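Local coordinates for 2-(hydroxymethyl)glutarate dehydrogenase (Eubacterium barkeri, PDB 3CKY), which catalyses the NAD-dependent interconversion of 2-formylglutarate and (S)-2-hydroxymethylglutarate, the third step in the fermentative breakdown of 6-hydroxynicotinate, and works as a homotetramer, at residues Q55-A58 / A59-I63; A142-A145 / V146-I150. One frame throughout, in Å; residues are numbered along the deposited sequence.

Contact 1 of 2, residues Q55-A58 / A59-I63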
ATOM      1  N   GLN A  55       4.381 -16.115 -40.796  1.00 69.98           N
ATOM      2  CA  GLN A  55       5.079 -17.362 -41.106  1.00 69.73           C
ATOM      3  C   GLN A  55       6.047 -17.200 -42.276  1.00 69.50           C
ATOM      4  O   GLN A  55       7.181 -17.686 -42.221  1.00 69.42           O
ATOM      5  CB  GLN A  55       4.072 -18.461 -41.424  1.00 69.73           C
ATOM      6  CG  GLN A  55       3.203 -18.840 -40.246  1.00 69.90           C
ATOM      7  CD  GLN A  55       2.460 -20.135 -40.482  1.00 69.66           C
ATOM      8  OE1 GLN A  55       1.919 -20.364 -41.566  1.00 70.02           O
ATOM      9  NE2 GLN A  55       2.437 -20.994 -39.471  1.00 68.96           N
ATOM     10  N   LYS A  56       5.591 -16.517 -43.327  1.00 69.20           N
ATOM     11  CA  LYS A  56       6.423 -16.229 -44.500  1.00 68.98           C
ATOM     12  C   LYS A  56       7.707 -15.506 -44.109  1.00 68.74           C
ATOM     13  O   LYS A  56       8.795 -15.891 -44.538  1.00 68.68           O
ATOM     14  CB  LYS A  56       5.647 -15.385 -45.516  1.00 69.03           C
ATOM     15  CG  LYS A  56       4.573 -16.151 -46.286  1.00 69.14           C
ATOM     16  CD  LYS A  56       5.090 -16.684 -47.616  1.00 69.35           C
ATOM     17  CE  LYS A  56       4.989 -15.646 -48.736  1.00 69.61           C
ATOM     18  NZ  LYS A  56       5.872 -14.459 -48.543  1.00 69.43           N
ATOM     19  N   VAL A  57       7.578 -14.466 -43.286  1.00 68.47           N
ATOM     20  CA  VAL A  57       8.741 -13.744 -42.783  1.00 68.27           C
ATOM     21  C   VAL A  57       9.635 -14.698 -41.988  1.00 68.25           C
ATOM     22  O   VAL A  57      10.853 -14.726 -42.181  1.00 68.37           O
ATOM     23  CB  VAL A  57       8.342 -12.549 -41.881  1.00 68.32           C
ATOM     24  CG1 VAL A  57       9.585 -11.839 -41.350  1.00 67.83           C
ATOM     25  CG2 VAL A  57       7.451 -11.573 -42.640  1.00 68.05           C
ATOM     26  N   ALA A  58       9.016 -15.487 -41.109  1.00 68.00           N
ATOM     27  CA  ALA A  58       9.738 -16.429 -40.252  1.00 67.80           C
ATOM     28  C   ALA A  58      10.608 -17.411 -41.043  1.00 67.64           C
ATOM     29  O   ALA A  58      11.784 -17.600 -40.730  1.00 67.72           O
ATOM     30  CB  ALA A  58       8.757 -17.192 -39.366  1.00 67.77           C
ATOM     31  N   ALA A  59      10.026 -18.025 -42.070  1.00 67.47           N
ATOM     32  CA  ALA A  59      10.731 -19.022 -42.880  1.00 67.30           C
ATOM     33  C   ALA A  59      11.936 -18.452 -43.631  1.00 67.19           C
ATOM     34  O   ALA A  59      12.939 -19.144 -43.815  1.00 67.14           O
ATOM     35  CB  ALA A  59       9.768 -19.675 -43.858  1.00 67.27           C
ATOM     36  N   ALA A  60      11.838 -17.193 -44.054  1.00 67.15           N
ATOM     37  CA  ALA A  60      12.889 -16.558 -44.858  1.00 67.05           C
ATOM     38  C   ALA A  60      14.035 -15.954 -44.035  1.00 66.91           C
ATOM     39  O   ALA A  60      15.145 -15.791 -44.551  1.00 66.88           O
ATOM     40  CB  ALA A  60      12.278 -15.483 -45.753  1.00 67.06           C
ATOM     41  N   SER A  61      13.773 -15.640 -42.765  1.00 66.81           N
ATOM     42  CA  SER A  61      14.686 -14.813 -41.964  1.00 66.69           C
ATOM     43  C   SER A  61      15.608 -15.600 -41.028  1.00 66.51           C
ATOM     44  O   SER A  61      15.284 -16.703 -40.595  1.00 66.42           O
ATOM     45  CB  SER A  61      13.875 -13.810 -41.147  1.00 66.73           C
ATOM     46  OG  SER A  61      13.032 -13.049 -41.992  1.00 66.77           O
ATOM     47  N   ASP A  62      16.764 -15.007 -40.737  1.00 66.45           N
ATOM     48  CA  ASP A  62      17.720 -15.540 -39.766  1.00 66.49           C
ATOM     49  C   ASP A  62      17.546 -14.850 -38.421  1.00 66.50           C
ATOM     50  O   ASP A  62      17.663 -15.480 -37.375  1.00 66.64           O
ATOM     51  CB  ASP A  62      19.158 -15.305 -40.242  1.00 66.49           C
ATOM     52  CG  ASP A  62      19.414 -15.836 -41.637  1.00 66.47           C
ATOM     53  OD1 ASP A  62      18.696 -16.760 -42.084  1.00 66.10           O
ATOM     54  OD2 ASP A  62      20.347 -15.321 -42.285  1.00 66.84           O
ATOM     55  N   ILE A  63      17.308 -13.542 -38.466  1.00 66.36           N
ATOM     56  CA  ILE A  63      17.051 -12.747 -37.275  1.00 66.43           C
ATOM     57  C   ILE A  63      15.724 -12.021 -37.462  1.00 66.36           C
ATOM     58  O   ILE A  63      15.538 -11.296 -38.439  1.00 66.44           O
ATOM     59  CB  ILE A  63      18.175 -11.723 -37.018  1.00 66.44           C
ATOM     60  CG1 ILE A  63      19.510 -12.446 -36.790  1.00 66.50           C
ATOM     61  CG2 ILE A  63      17.820 -10.827 -35.817  1.00 66.24           C
ATOM     62  CD1 ILE A  63      20.724 -11.525 -36.784  1.00 66.54           C
TER
HETATM   63  O   HOH W   1      13.930 -19.085 -40.539  1.00 75.29           O

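Contact 2 of 2, residues A142-A145 / V146-I150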
ATOM      1  N   ALA A 142      20.561 -12.547 -23.142  1.00 62.79           N
ATOM      2  CA  ALA A 142      20.907 -13.673 -24.012  1.00 62.79           C
ATOM      3  C   ALA A 142      22.171 -14.369 -23.541  1.00 62.83           C
ATOM      4  O   ALA A 142      22.840 -13.897 -22.629  1.00 62.83           O
ATOM      5  CB  ALA A 142      21.076 -13.185 -25.448  1.00 62.58           C
ATOM      6  N   SER A 143      22.488 -15.502 -24.164  1.00 63.13           N
ATOM      7  CA  SER A 143      23.786 -16.148 -23.971  1.00 63.28           C
ATOM      8  C   SER A 143      24.862 -15.278 -24.614  1.00 63.42           C
ATOM      9  O   SER A 143      24.565 -14.425 -25.453  1.00 63.34           O
ATOM     10  CB  SER A 143      23.803 -17.553 -24.585  1.00 63.16           C
ATOM     11  OG  SER A 143      23.829 -17.493 -25.998  1.00 63.01           O
ATOM     12  N   GLU A 144      26.110 -15.491 -24.220  1.00 63.94           N
ATOM     13  CA  GLU A 144      27.226 -14.769 -24.824  1.00 64.01           C
ATOM     14  C   GLU A 144      27.307 -15.040 -26.324  1.00 63.99           C
ATOM     15  O   GLU A 144      27.451 -14.113 -27.117  1.00 63.94           O
ATOM     16  CB  GLU A 144      28.547 -15.148 -24.144  1.00 64.27           C
ATOM     17  CG  GLU A 144      29.754 -14.338 -24.616  1.00 64.97           C
ATOM     18  CD  GLU A 144      29.511 -12.835 -24.591  1.00 67.27           C
ATOM     19  OE1 GLU A 144      28.991 -12.325 -23.578  1.00 68.11           O
ATOM     20  OE2 GLU A 144      29.834 -12.164 -25.594  1.00 68.83           O
ATOM     21  N   ALA A 145      27.193 -16.314 -26.696  1.00 64.00           N
ATOM     22  CA  ALA A 145      27.250 -16.738 -28.095  1.00 63.98           C
ATOM     23  C   ALA A 145      26.179 -16.061 -28.945  1.00 64.03           C
ATOM     24  O   ALA A 145      26.461 -15.597 -30.045  1.00 64.20           O
ATOM     25  CB  ALA A 145      27.111 -18.254 -28.187  1.00 63.79           C
ATOM     26  N   VAL A 146      24.953 -16.009 -28.429  1.00 64.06           N
ATOM     27  CA  VAL A 146      23.831 -15.425 -29.157  1.00 64.11           C
ATOM     28  C   VAL A 146      23.940 -13.896 -29.236  1.00 64.31           C
ATOM     29  O   VAL A 146      23.557 -13.295 -30.245  1.00 64.23           O
ATOM     30  CB  VAL A 146      22.469 -15.832 -28.522  1.00 64.20           C
ATOM     31  CG1 VAL A 146      21.316 -15.070 -29.163  1.00 63.71           C
ATOM     32  CG2 VAL A 146      22.248 -17.339 -28.651  1.00 63.70           C
ATOM     33  N   PHE A 147      24.453 -13.263 -28.183  1.00 64.37           N
ATOM     34  CA  PHE A 147      24.677 -11.816 -28.215  1.00 64.53           C
ATOM     35  C   PHE A 147      25.678 -11.433 -29.298  1.00 64.73           C
ATOM     36  O   PHE A 147      25.420 -10.502 -30.065  1.00 64.80           O
ATOM     37  CB  PHE A 147      25.159 -11.279 -26.868  1.00 64.36           C
ATOM     38  CG  PHE A 147      25.460  -9.804 -26.888  1.00 64.33           C
ATOM     39  CD1 PHE A 147      24.429  -8.869 -26.830  1.00 64.18           C
ATOM     40  CD2 PHE A 147      26.768  -9.345 -26.989  1.00 63.90           C
ATOM     41  CE1 PHE A 147      24.698  -7.500 -26.860  1.00 64.13           C
ATOM     42  CE2 PHE A 147      27.046  -7.976 -27.014  1.00 64.01           C
ATOM     43  CZ  PHE A 147      26.006  -7.054 -26.945  1.00 63.90           C
ATOM     44  N   GLU A 148      26.807 -12.142 -29.360  1.00 64.75           N
ATOM     45  CA  GLU A 148      27.822 -11.880 -30.382  1.00 65.01           C
ATOM     46  C   GLU A 148      27.241 -12.081 -31.779  1.00 65.10           C
ATOM     47  O   GLU A 148      27.536 -11.324 -32.703  1.00 65.28           O
ATOM     48  CB  GLU A 148      29.035 -12.796 -30.197  1.00 65.02           C
ATOM     49  CG  GLU A 148      29.851 -12.506 -28.950  1.00 65.15           C
ATOM     50  CD  GLU A 148      30.862 -13.594 -28.641  1.00 65.70           C
ATOM     51  OE1 GLU A 148      31.155 -13.791 -27.447  1.00 67.45           O
ATOM     52  OE2 GLU A 148      31.368 -14.258 -29.582  1.00 66.55           O
ATOM     53  N   LYS A 149      26.414 -13.112 -31.917  1.00 65.15           N
ATOM     54  CA  LYS A 149      25.732 -13.409 -33.166  1.00 65.06           C
ATOM     55  C   LYS A 149      24.924 -12.202 -33.649  1.00 65.09           C
ATOM     56  O   LYS A 149      25.086 -11.765 -34.783  1.00 65.34           O
ATOM     57  CB  LYS A 149      24.822 -14.628 -32.976  1.00 65.23           C
ATOM     58  CG  LYS A 149      24.394 -15.331 -34.253  1.00 65.41           C
ATOM     59  CD  LYS A 149      23.995 -16.784 -33.965  1.00 65.60           C
ATOM     60  CE  LYS A 149      23.607 -17.534 -35.238  1.00 66.16           C
ATOM     61  NZ  LYS A 149      23.462 -19.009 -35.026  1.00 66.10           N
ATOM     62  N   ILE A 150      24.088 -11.638 -32.780  1.00 65.00           N
ATOM     63  CA  ILE A 150      23.160 -10.580 -33.195  1.00 64.78           C
ATOM     64  C   ILE A 150      23.703  -9.161 -33.058  1.00 64.63           C
ATOM     65  O   ILE A 150      23.165  -8.246 -33.668  1.00 64.63           O
ATOM     66  CB  ILE A 150      21.790 -10.700 -32.474  1.00 64.78           C
ATOM     67  CG1 ILE A 150      21.913 -10.410 -30.972  1.00 64.66           C
ATOM     68  CG2 ILE A 150      21.194 -12.090 -32.715  1.00 64.52           C
ATOM     69  CD1 ILE A 150      20.585 -10.411 -30.256  1.00 64.62           C
TER

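Contact 1 of 2, residues Q55-A58 / A59-I63
Ser61 folds its side chain back over the last turn of helix 54-60, and its OG gives a 2.8 Å hydrogen bond to Val57 O. With chi1 at -55°, OG lies beside the serine's own backbone N, and it reaches the carbonyl from above its plane, 35° out of it. The same oxygen also takes weak bonds from Ser61 N and Ala60 N, so three donors share it where the helix ends. Val57 CG1 lies alongside, 3.7 Å from Ser61 OG. Just before this, Ala59 N still makes a regular i to i-4 bond to Gln55 O, 2.9 Å, but Ala60 N reaches Lys56 O only weakly. Small alanines suit this short helix, since Ala58 fits against helix 84-87 and Ala60 against Tyr31. A water lies 2.6 Å from Ala58 O and 2.7 Å from Ser61 O, close enough to link the last turn to the residue that leaves it. From here the chain enters strand 63-66 of the Rossmann sheet, and Ser61 comes close to Gly8, part of the probable NAD-binding segment. A hydroxyl small enough to be buried thus supplies a donor to a carbonyl at the helix end, where regular backbone bonding runs out.

Contact 2 of 2, residues A142-A145 / V146-I150
An N-cap opens helix 144-157, the helix of a beta-alpha-beta unit that links strand 136-141 to strand 158-165 at one end of the sheet in the NAD-binding domain. Ser143 is the cap: its OG accepts a hydrogen bond of 3.1 Å from Val146 N, one of the first-turn amides that have no earlier helical carbonyl to bond. The torsion chi1 of 72° places OG between the serine's own N and carbonyl carbon, and from there it faces Val146 N at an N-H...O angle of 157°. Serine suits the place because its short side chain brings an acceptor back to the backbone. Regular helical bonding starts at once, with Phe147 N reaching Ser143 O at 3.0 Å and Glu148 N reaching Glu144 O at 3.1 Å.

Around this start the residue types follow the helix faces. Ala142 CB approaches Val146 CG1 to 4.2 Å, and both side chains also rest on Val120 of strand 118-125, so small and branched apolar groups fill the side turned to the sheet. The ring of Phe147 leads away from the first turn and stacks with His163 of strand 158-165. The exposed side carries Glu144 and Glu148, one turn apart. Acidic residues early in a helix would be favoured by its dipole, yet here the two carboxylates meet, their planes 42° apart. A bend at chi2 in Glu144 brings its OE2 across to the extended Glu148, against OE1 and, at 3.4 Å, CG of that residue. One of the acids probably holds a proton, because Glu144 OE2 and Glu148 OE1 are separated by just 2.8 Å.

How the contacts relate
Contact 1 and contact 2 sit at opposite ends of their helices within one NAD-binding domain: residues 55-63 end a short helix and lead into strand 63-66, whereas residues 142-150 leave strand 136-141 and begin a longer one. Contact 1 is partly buried and lies near the probable cofactor-binding segment; contact 2 is mainly a surface contact, away from the annotated sites. Their serines have reversed roles, donating to a carbonyl of the last turn in the first and accepting from a first-turn amide in the second. Although their centres are about 19 Å apart, the two meet directly where Ile63 CD1 packs 4.1 Å from Ile150 CG2, joining strand 63-66 to helix 144-157 through apolar side chains.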